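PDB 2PP6: gifsy-2 prophage ATP-binding sugar transporter-like protein, which has no firmly established function but belongs to a prophage family to which ATP binding and sugar transport are loosely ascribed. Local coordinates for residues Met25-Asn30 with Asp68-Arg73; Gly31-Ile35 with Gly60-Pro64; Gly52-Phe58 with Lys88-Glu94. One frame throughout, in Å; residues are numbered along the deposited sequence.

Interaction 1. Residues Met25-Asn30 with Asp68-Arg73; sequences MKVNIN and DRVVLR
The seam that closes the antiparallel barrel forms where Asn28 and Ile29 of strand 25-29 face Val71 and Val70 of strand 69-72, so that the first strand in sheet order meets the last. Val71 N donates to Asn28 O at 2.8 Å, and Asn28 N returns a longer bond of 3.3 Å to Val71 O. Farther along, Asn30 N reaches Arg69 O at 3.0 Å in an almost straight bond (171°). Water extends this short ladder: one molecule joins Lys26 O to Arg73 N, another joins the side-chain Asn28 OD1 to Arg69 O. Ile29 and Val70 lie side by side, with Ile29 CG1 3.9 Å from Val70 CG2, while Val27 CG2 rests 3.5 Å from Leu72 CB. The extended chi2 of the selenomethionine Met25 carries SE over one face of the Arg73 guanidinium, toward its rim, and the bend at chi3 (-66°) turns methyl CE onto Leu72 CD1. At the far end the Asn30 amide stacks on the Asp68 carboxylate, the planes 8° apart. Outside partners hold the polar groups: Asp33 takes Asn28 ND2, Arg65 N bonds Asp68 OD2, and Glu38 forms a salt bridge with Arg73. Strands 32-38 and 75-85 flank the seam; Ile29 packs on Leu91, and Val70 and Leu72 on Leu93, of strand 88-95.

Interaction 2. Residues Gly31-Ile35 with Gly60-Pro64; sequences GTDCI and GNVIP
Val62 carries CG1 anti to its own carbonyl carbon (chi1 -65°), and Thr32 carries CG2 anti to its backbone N, a pair of settings that brings the two methyls into contact, Thr32 CG2 lying 3.5 Å from Val62 CG1. This is a loop-on-strand contact of the barrel: the irregular run 60-64, part of the connection between strands 53-57 and 69-72, lies against the beginning of strand 32-38. The backbones stay well apart, with Thr32 CA 7.0 Å from Val62 CA, so the contact rests mainly on side chains. The Thr32 and Val62 side chains run antiparallel past each other; Val62 CG1 also touches Cys34 CB, 3.9 Å away. Cys34 SG is 4.0 Å from both Val62 CG1 and Val62 CG2, so both methyls of Val62 rest against the same side of the buried Cys34. Beyond it, Val62 touches Val57, and Cys34 packs on Ile29. Two residues later Pro64 lies on Pro89 and Leu91 of strand 88-95, consistent with a loop that covers this end of the barrel. The start of the loop is tied to strand 32-38 by polar bonds, since Ser59 OG meets Ile35 N and Phe58 pairs with Ile35 through the backbone. Toward the surface Asn61 joins in through its amide end, running beside Thr32 but pointing the other way. There Asn61 ND2 comes within 3.7 Å of Thr32 CG2, a van der Waals approach of amide nitrogen to methyl.

Interaction 3. Residues Gly52-Phe58 with Lys88-Glu94; sequences GKNVVVF and KPQLTLE
Val55 and Leu91 face each other as a hydrogen-bonded pair in the antiparallel ladder of strands 53-57 and 88-94, with Leu91 N donating to Val55 O at 2.7 Å and Val55 N to Leu91 O at 3.1 Å. The ladder goes on in both directions: Leu93 N meets Lys53 O almost straight on (175°), and Val57 N meets Pro89 O at 2.9 Å. Pro89, lacking an N-H, can contribute to this ladder only as an acceptor. On the face carrying Val55 and Leu91 the contacts are apolar. Val57 CG2 lies 3.8 Å from Leu91 CD1 and also meets Pro89 CB, while Val55 CG1 touches Leu93 CD1 more distantly. The opposite face is more polar. Asn54 ND2 gives a weak, bent bond to Thr92 OG1 at 3.2 Å, and its amide plane stands perpendicular to that of Gln90, near whose CG the Asn54 OD1 lies. At the end of the ladder the Lys88 chain crosses over the Phe58 ring. Lys88 CD makes a CH-pi contact over the ring face, 4.2 Å from the centroid of Phe58, and a bend at the last torsion (chi4 62°) leaves NZ in a separate, off-centre cation-pi position 4.8 Å from that centroid. Asp16 of helix 2-23 makes a long, weak ion pair with Lys88 NZ, and the same helix brings Ile19 and Ala20 against Phe58. Strand 32-38 borders strand 53-57 on its other edge, and strand 75-85 borders strand 88-95.

In the fold
All three contacts belong to one barrel, yet they illustrate how bonding follows position. Interactions 1 and 3, both partly buried, join strand to strand within the closed sheet. Interaction 3, nearest the centre of the chain, has the longer ladder; interaction 1 lies farther out and leans partly on water. Interaction 2 is a surface contact, though it touches the buried Cys34; loop side chains, rather than backbone bonds, meet side chains at the start of strand 32-38. Shared interior packing unites them: Ile29 CD1 lies 3.7 Å from Leu91 CD1, linking 1 with 3, and Val62 CG2 meets Val57 CG1, linking 2 with 3. Interaction 2 is nested in the loop that interaction 1 closes, whereas interaction 3 crosses both along the chain.

Interaction 1. Residues Met25-Asn30 with Asp68-Arg73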
loop_
_atom_site.group_PDB
_atom_site.type_symbol
_atom_site.label_atom_id
_atom_site.label_comp_id
_atom_site.label_asym_id
_atom_site.label_seq_id
_atom_site.Cartn_x
_atom_site.Cartn_y
_atom_site.Cartn_z
HETATM N N MSE A 25 3.495 -20.338 10.134
HETATM C CA MSE A 25 3.665 -21.723 10.557
HETATM C C MSE A 25 2.478 -22.055 11.434
HETATM O O MSE A 25 1.905 -21.164 12.068
HETATM C CB MSE A 25 4.895 -21.905 11.416
HETATM C CG MSE A 25 6.195 -21.798 10.708
HETATM SE SE MSE A 25 7.532 -22.309 11.979
HETATM C CE MSE A 25 7.328 -20.844 13.216
ATOM N N LYS A 26 2.116 -23.333 11.478
ATOM C CA LYS A 26 1.005 -23.790 12.305
ATOM C C LYS A 26 1.651 -24.188 13.619
ATOM O O LYS A 26 2.588 -24.987 13.664
ATOM C CB LYS A 26 0.312 -24.968 11.636
ATOM C CG LYS A 26 -0.694 -25.702 12.496
ATOM C CD LYS A 26 -1.982 -24.948 12.629
ATOM C CE LYS A 26 -3.131 -25.839 12.207
ATOM N NZ LYS A 26 -3.112 -27.126 12.947
ATOM N N VAL A 27 1.158 -23.627 14.700
ATOM C CA VAL A 27 1.799 -23.876 15.970
ATOM C C VAL A 27 0.784 -23.954 17.098
ATOM O O VAL A 27 -0.290 -23.366 17.011
ATOM C CB VAL A 27 2.830 -22.738 16.205
ATOM C CG1 VAL A 27 2.453 -21.886 17.410
ATOM C CG2 VAL A 27 4.202 -23.308 16.301
ATOM N N ASN A 28 1.118 -24.680 18.157
ATOM C CA ASN A 28 0.201 -24.809 19.270
ATOM C C ASN A 28 0.700 -24.014 20.462
ATOM O O ASN A 28 1.816 -24.236 20.933
ATOM C CB ASN A 28 0.029 -26.284 19.646
ATOM C CG ASN A 28 -1.098 -26.505 20.641
ATOM O OD1 ASN A 28 -0.983 -26.157 21.823
ATOM N ND2 ASN A 28 -2.203 -27.082 20.165
ATOM N N ILE A 29 -0.128 -23.078 20.929
ATOM C CA ILE A 29 0.187 -22.230 22.076
ATOM C C ILE A 29 -0.841 -22.460 23.165
ATOM O O ILE A 29 -2.020 -22.222 22.978
ATOM C CB ILE A 29 0.170 -20.746 21.706
ATOM C CG1 ILE A 29 1.324 -20.441 20.737
ATOM C CG2 ILE A 29 0.258 -19.906 22.967
ATOM C CD1 ILE A 29 1.498 -18.959 20.403
ATOM N N ASN A 30 -0.376 -22.923 24.313
ATOM C CA ASN A 30 -1.245 -23.224 25.432
ATOM C C ASN A 30 -2.525 -23.964 25.041
ATOM O O ASN A 30 -3.616 -23.612 25.466
ATOM C CB ASN A 30 -1.596 -21.960 26.199
ATOM C CG ASN A 30 -2.087 -22.268 27.581
ATOM O OD1 ASN A 30 -1.519 -23.121 28.262
ATOM N ND2 ASN A 30 -3.139 -21.589 28.012
ATOM N N ASP A 68 3.229 -20.007 29.143
ATOM C CA ASP A 68 2.663 -20.871 28.093
ATOM C C ASP A 68 3.684 -21.757 27.418
ATOM O O ASP A 68 4.803 -21.329 27.122
ATOM C CB ASP A 68 2.025 -20.040 26.976
ATOM C CG ASP A 68 0.723 -19.396 27.384
ATOM O OD1 ASP A 68 0.263 -19.640 28.517
ATOM O OD2 ASP A 68 0.158 -18.648 26.559
ATOM N N ARG A 69 3.285 -23.000 27.175
ATOM C CA ARG A 69 4.152 -23.924 26.477
ATOM C C ARG A 69 3.726 -23.779 25.027
ATOM O O ARG A 69 2.531 -23.660 24.720
ATOM C CB ARG A 69 3.969 -25.364 26.962
ATOM C CG ARG A 69 2.558 -25.921 26.933
ATOM C CD ARG A 69 2.594 -27.371 27.423
ATOM N NE ARG A 69 1.322 -27.838 27.981
ATOM C CZ ARG A 69 1.181 -28.965 28.681
ATOM N NH1 ARG A 69 2.232 -29.748 28.910
ATOM N NH2 ARG A 69 -0.013 -29.307 29.158
ATOM N N VAL A 70 4.710 -23.761 24.140
ATOM C CA VAL A 70 4.463 -23.594 22.726
ATOM C C VAL A 70 5.081 -24.740 21.964
ATOM O O VAL A 70 6.286 -24.931 22.042
ATOM C CB VAL A 70 5.115 -22.300 22.224
ATOM C CG1 VAL A 70 4.968 -22.196 20.711
ATOM C CG2 VAL A 70 4.506 -21.110 22.933
ATOM N N VAL A 71 4.283 -25.510 21.229
ATOM C CA VAL A 71 4.867 -26.591 20.447
ATOM C C VAL A 71 5.133 -26.059 19.055
ATOM O O VAL A 71 4.207 -25.702 18.325
ATOM C CB VAL A 71 3.946 -27.798 20.324
ATOM C CG1 VAL A 71 4.630 -28.860 19.476
ATOM C CG2 VAL A 71 3.603 -28.335 21.705
ATOM N N LEU A 72 6.400 -26.006 18.680
ATOM C CA LEU A 72 6.775 -25.481 17.378
ATOM C C LEU A 72 7.744 -26.412 16.681
ATOM O O LEU A 72 8.788 -26.759 17.221
ATOM C CB LEU A 72 7.390 -24.086 17.556
ATOM C CG LEU A 72 8.292 -23.508 16.471
ATOM C CD1 LEU A 72 7.626 -23.626 15.122
ATOM C CD2 LEU A 72 8.571 -22.061 16.790
ATOM N N ARG A 73 7.385 -26.817 15.475
ATOM C CA ARG A 73 8.205 -27.724 14.702
ATOM C C ARG A 73 8.591 -29.008 15.444
ATOM O O ARG A 73 9.661 -29.568 15.235
ATOM C CB ARG A 73 9.432 -26.986 14.190
ATOM C CG ARG A 73 9.214 -26.499 12.788
ATOM C CD ARG A 73 10.262 -25.522 12.326
ATOM N NE ARG A 73 10.049 -25.210 10.916
ATOM C CZ ARG A 73 10.672 -24.238 10.262
ATOM N NH1 ARG A 73 11.550 -23.474 10.901
ATOM N NH2 ARG A 73 10.421 -24.035 8.972
HETATM O O HOH W 1 5.112 -25.962 13.534
HETATM O O HOH W 2 0.799 -25.714 23.988
#

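Interaction 2. Residues Gly31-Ile35 with Gly60-Pro64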
loop_
_atom_site.group_PDB
_atom_site.type_symbol
_atom_site.label_atom_id
_atom_site.label_comp_id
_atom_site.label_asym_id
_atom_site.label_seq_id
_atom_site.Cartn_x
_atom_site.Cartn_y
_atom_site.Cartn_z
ATOM N N GLY A 31 -2.387 -24.994 24.221
ATOM C CA GLY A 31 -3.551 -25.772 23.836
ATOM C C GLY A 31 -4.336 -25.302 22.632
ATOM O O GLY A 31 -5.257 -25.995 22.217
ATOM N N THR A 32 -3.993 -24.142 22.073
ATOM C CA THR A 32 -4.699 -23.621 20.909
ATOM C C THR A 32 -3.791 -23.542 19.683
ATOM O O THR A 32 -2.676 -23.020 19.750
ATOM C CB THR A 32 -5.244 -22.198 21.160
ATOM O OG1 THR A 32 -5.925 -22.137 22.417
ATOM C CG2 THR A 32 -6.213 -21.814 20.070
ATOM N N ASP A 33 -4.280 -24.054 18.561
ATOM C CA ASP A 33 -3.511 -24.008 17.333
ATOM C C ASP A 33 -3.637 -22.626 16.706
ATOM O O ASP A 33 -4.701 -22.022 16.745
ATOM C CB ASP A 33 -3.999 -25.083 16.378
ATOM C CG ASP A 33 -3.764 -26.476 16.920
ATOM O OD1 ASP A 33 -2.654 -26.726 17.461
ATOM O OD2 ASP A 33 -4.682 -27.320 16.801
ATOM N N CYS A 34 -2.545 -22.119 16.153
ATOM C CA CYS A 34 -2.552 -20.793 15.540
ATOM C C CYS A 34 -1.362 -20.560 14.605
ATOM O O CYS A 34 -0.436 -21.364 14.551
ATOM C CB CYS A 34 -2.553 -19.727 16.630
ATOM S SG CYS A 34 -1.163 -19.873 17.744
ATOM N N ILE A 35 -1.387 -19.451 13.877
ATOM C CA ILE A 35 -0.319 -19.166 12.933
ATOM C C ILE A 35 0.695 -18.165 13.460
ATOM O O ILE A 35 0.369 -17.111 14.026
ATOM C CB ILE A 35 -0.884 -18.688 11.544
ATOM C CG1 ILE A 35 -1.291 -19.892 10.692
ATOM C CG2 ILE A 35 0.198 -17.956 10.744
ATOM C CD1 ILE A 35 -2.213 -20.847 11.339
ATOM N N GLY A 60 -5.894 -14.311 15.412
ATOM C CA GLY A 60 -6.530 -13.451 16.400
ATOM C C GLY A 60 -7.296 -14.236 17.443
ATOM O O GLY A 60 -8.001 -13.657 18.259
ATOM N N ASN A 61 -7.150 -15.559 17.436
ATOM C CA ASN A 61 -7.896 -16.383 18.369
ATOM C C ASN A 61 -7.121 -16.860 19.590
ATOM O O ASN A 61 -7.601 -17.716 20.323
ATOM C CB ASN A 61 -8.516 -17.580 17.632
ATOM C CG ASN A 61 -7.481 -18.577 17.143
ATOM O OD1 ASN A 61 -6.468 -18.192 16.569
ATOM N ND2 ASN A 61 -7.747 -19.863 17.342
ATOM N N VAL A 62 -5.936 -16.292 19.811
ATOM C CA VAL A 62 -5.111 -16.642 20.969
ATOM C C VAL A 62 -4.584 -15.397 21.659
ATOM O O VAL A 62 -4.456 -14.333 21.045
ATOM C CB VAL A 62 -3.863 -17.510 20.597
ATOM C CG1 VAL A 62 -4.295 -18.853 20.060
ATOM C CG2 VAL A 62 -3.021 -16.796 19.571
ATOM N N ILE A 63 -4.289 -15.543 22.946
ATOM C CA ILE A 63 -3.706 -14.469 23.761
ATOM C C ILE A 63 -2.544 -15.128 24.497
ATOM O O ILE A 63 -2.710 -15.628 25.612
ATOM C CB ILE A 63 -4.681 -13.911 24.822
ATOM C CG1 ILE A 63 -5.983 -14.704 24.809
ATOM C CG2 ILE A 63 -4.943 -12.446 24.558
ATOM C CD1 ILE A 63 -6.985 -14.237 25.836
ATOM N N PRO A 64 -1.353 -15.146 23.879
ATOM C CA PRO A 64 -0.188 -15.768 24.513
ATOM C C PRO A 64 0.225 -15.139 25.840
ATOM O O PRO A 64 0.022 -13.951 26.065
ATOM C CB PRO A 64 0.884 -15.650 23.436
ATOM C CG PRO A 64 0.505 -14.402 22.715
ATOM C CD PRO A 64 -0.988 -14.541 22.586
#

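Interaction 3. Residues Gly52-Phe58 with Lys88-Glu94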
loop_
_atom_site.group_PDB
_atom_site.type_symbol
_atom_site.label_atom_id
_atom_site.label_comp_id
_atom_site.label_asym_id
_atom_site.label_seq_id
_atom_site.Cartn_x
_atom_site.Cartn_y
_atom_site.Cartn_z
ATOM N N GLY A 52 16.965 -19.329 21.785
ATOM C CA GLY A 52 15.973 -18.315 22.110
ATOM C C GLY A 52 15.176 -17.822 20.913
ATOM O O GLY A 52 15.264 -16.646 20.541
ATOM N N LYS A 53 14.392 -18.721 20.317
ATOM C CA LYS A 53 13.569 -18.411 19.142
ATOM C C LYS A 53 12.617 -17.218 19.356
ATOM O O LYS A 53 12.139 -16.973 20.466
ATOM C CB LYS A 53 12.762 -19.652 18.755
ATOM C CG LYS A 53 11.999 -19.529 17.454
ATOM C CD LYS A 53 12.873 -19.822 16.259
ATOM C CE LYS A 53 13.298 -21.277 16.253
ATOM N NZ LYS A 53 14.077 -21.612 15.031
ATOM N N ASN A 54 12.335 -16.491 18.278
ATOM C CA ASN A 54 11.456 -15.323 18.334
ATOM C C ASN A 54 10.390 -15.358 17.232
ATOM O O ASN A 54 10.704 -15.594 16.074
ATOM C CB ASN A 54 12.300 -14.059 18.218
ATOM C CG ASN A 54 11.843 -12.985 19.159
ATOM O OD1 ASN A 54 10.889 -12.266 18.876
ATOM N ND2 ASN A 54 12.502 -12.884 20.304
ATOM N N VAL A 55 9.128 -15.127 17.581
ATOM C CA VAL A 55 8.062 -15.179 16.577
ATOM C C VAL A 55 6.919 -14.231 16.886
ATOM O O VAL A 55 6.665 -13.927 18.050
ATOM C CB VAL A 55 7.434 -16.571 16.511
ATOM C CG1 VAL A 55 8.515 -17.633 16.468
ATOM C CG2 VAL A 55 6.522 -16.775 17.715
ATOM N N VAL A 56 6.217 -13.765 15.858
ATOM C CA VAL A 56 5.073 -12.912 16.126
ATOM C C VAL A 56 3.799 -13.679 15.739
ATOM O O VAL A 56 3.760 -14.387 14.736
ATOM C CB VAL A 56 5.179 -11.539 15.417
ATOM C CG1 VAL A 56 6.537 -11.371 14.829
ATOM C CG2 VAL A 56 4.096 -11.380 14.414
ATOM N N VAL A 57 2.777 -13.561 16.580
ATOM C CA VAL A 57 1.515 -14.265 16.414
ATOM C C VAL A 57 0.503 -13.556 15.530
ATOM O O VAL A 57 0.056 -12.456 15.845
ATOM C CB VAL A 57 0.884 -14.512 17.802
ATOM C CG1 VAL A 57 -0.383 -15.352 17.673
ATOM C CG2 VAL A 57 1.890 -15.207 18.687
ATOM N N PHE A 58 0.109 -14.196 14.439
ATOM C CA PHE A 58 -0.849 -13.577 13.532
ATOM C C PHE A 58 -2.317 -13.914 13.764
ATOM O O PHE A 58 -3.180 -13.072 13.552
ATOM C CB PHE A 58 -0.470 -13.881 12.089
ATOM C CG PHE A 58 0.644 -13.013 11.565
ATOM C CD1 PHE A 58 0.416 -12.124 10.532
ATOM C CD2 PHE A 58 1.922 -13.079 12.119
ATOM C CE1 PHE A 58 1.446 -11.306 10.055
ATOM C CE2 PHE A 58 2.956 -12.271 11.646
ATOM C CZ PHE A 58 2.721 -11.383 10.617
ATOM N N LYS A 88 1.092 -6.822 17.386
ATOM C CA LYS A 88 0.971 -8.266 17.481
ATOM C C LYS A 88 1.949 -8.832 18.474
ATOM O O LYS A 88 3.068 -8.365 18.623
ATOM C CB LYS A 88 1.193 -8.928 16.139
ATOM C CG LYS A 88 0.197 -8.505 15.124
ATOM C CD LYS A 88 0.215 -9.445 13.961
ATOM C CE LYS A 88 -0.209 -8.726 12.719
ATOM N NZ LYS A 88 0.776 -7.635 12.464
ATOM N N PRO A 89 1.531 -9.869 19.174
ATOM C CA PRO A 89 2.399 -10.497 20.167
ATOM C C PRO A 89 3.709 -11.017 19.590
ATOM O O PRO A 89 3.714 -11.847 18.699
ATOM C CB PRO A 89 1.547 -11.650 20.697
ATOM C CG PRO A 89 0.153 -11.204 20.441
ATOM C CD PRO A 89 0.250 -10.576 19.079
ATOM N N GLN A 90 4.827 -10.514 20.076
ATOM C CA GLN A 90 6.090 -11.042 19.615
ATOM C C GLN A 90 6.596 -11.847 20.800
ATOM O O GLN A 90 6.933 -11.272 21.828
ATOM C CB GLN A 90 7.077 -9.947 19.286
ATOM C CG GLN A 90 8.439 -10.536 19.134
ATOM C CD GLN A 90 9.432 -9.553 18.642
ATOM O OE1 GLN A 90 9.418 -9.181 17.477
ATOM N NE2 GLN A 90 10.312 -9.108 19.531
ATOM N N LEU A 91 6.644 -13.169 20.649
ATOM C CA LEU A 91 7.061 -14.050 21.727
ATOM C C LEU A 91 8.519 -14.518 21.705
ATOM O O LEU A 91 9.077 -14.862 20.654
ATOM C CB LEU A 91 6.156 -15.283 21.748
ATOM C CG LEU A 91 4.661 -15.074 21.483
ATOM C CD1 LEU A 91 3.925 -16.415 21.622
ATOM C CD2 LEU A 91 4.090 -14.049 22.447
ATOM N N THR A 92 9.135 -14.524 22.882
ATOM C CA THR A 92 10.499 -15.008 23.014
ATOM C C THR A 92 10.311 -16.384 23.622
ATOM O O THR A 92 9.757 -16.518 24.716
ATOM C CB THR A 92 11.347 -14.137 23.953
ATOM O OG1 THR A 92 11.568 -12.858 23.346
ATOM C CG2 THR A 92 12.688 -14.808 24.224
ATOM N N LEU A 93 10.764 -17.398 22.891
ATOM C CA LEU A 93 10.608 -18.785 23.303
ATOM C C LEU A 93 11.911 -19.471 23.668
ATOM O O LEU A 93 12.920 -19.323 22.971
ATOM C CB LEU A 93 9.972 -19.577 22.169
ATOM C CG LEU A 93 8.876 -18.917 21.355
ATOM C CD1 LEU A 93 8.524 -19.790 20.165
ATOM C CD2 LEU A 93 7.673 -18.711 22.236
ATOM N N GLU A 94 11.866 -20.250 24.746
ATOM C CA GLU A 94 13.026 -21.008 25.201
ATOM C C GLU A 94 12.715 -22.507 25.192
ATOM O O GLU A 94 11.603 -22.918 25.537
ATOM C CB GLU A 94 13.433 -20.566 26.611
ATOM C CG GLU A 94 13.904 -19.117 26.686
ATOM C CD GLU A 94 15.099 -18.823 25.786
ATOM O OE1 GLU A 94 15.456 -17.633 25.641
ATOM O OE2 GLU A 94 15.683 -19.776 25.229
#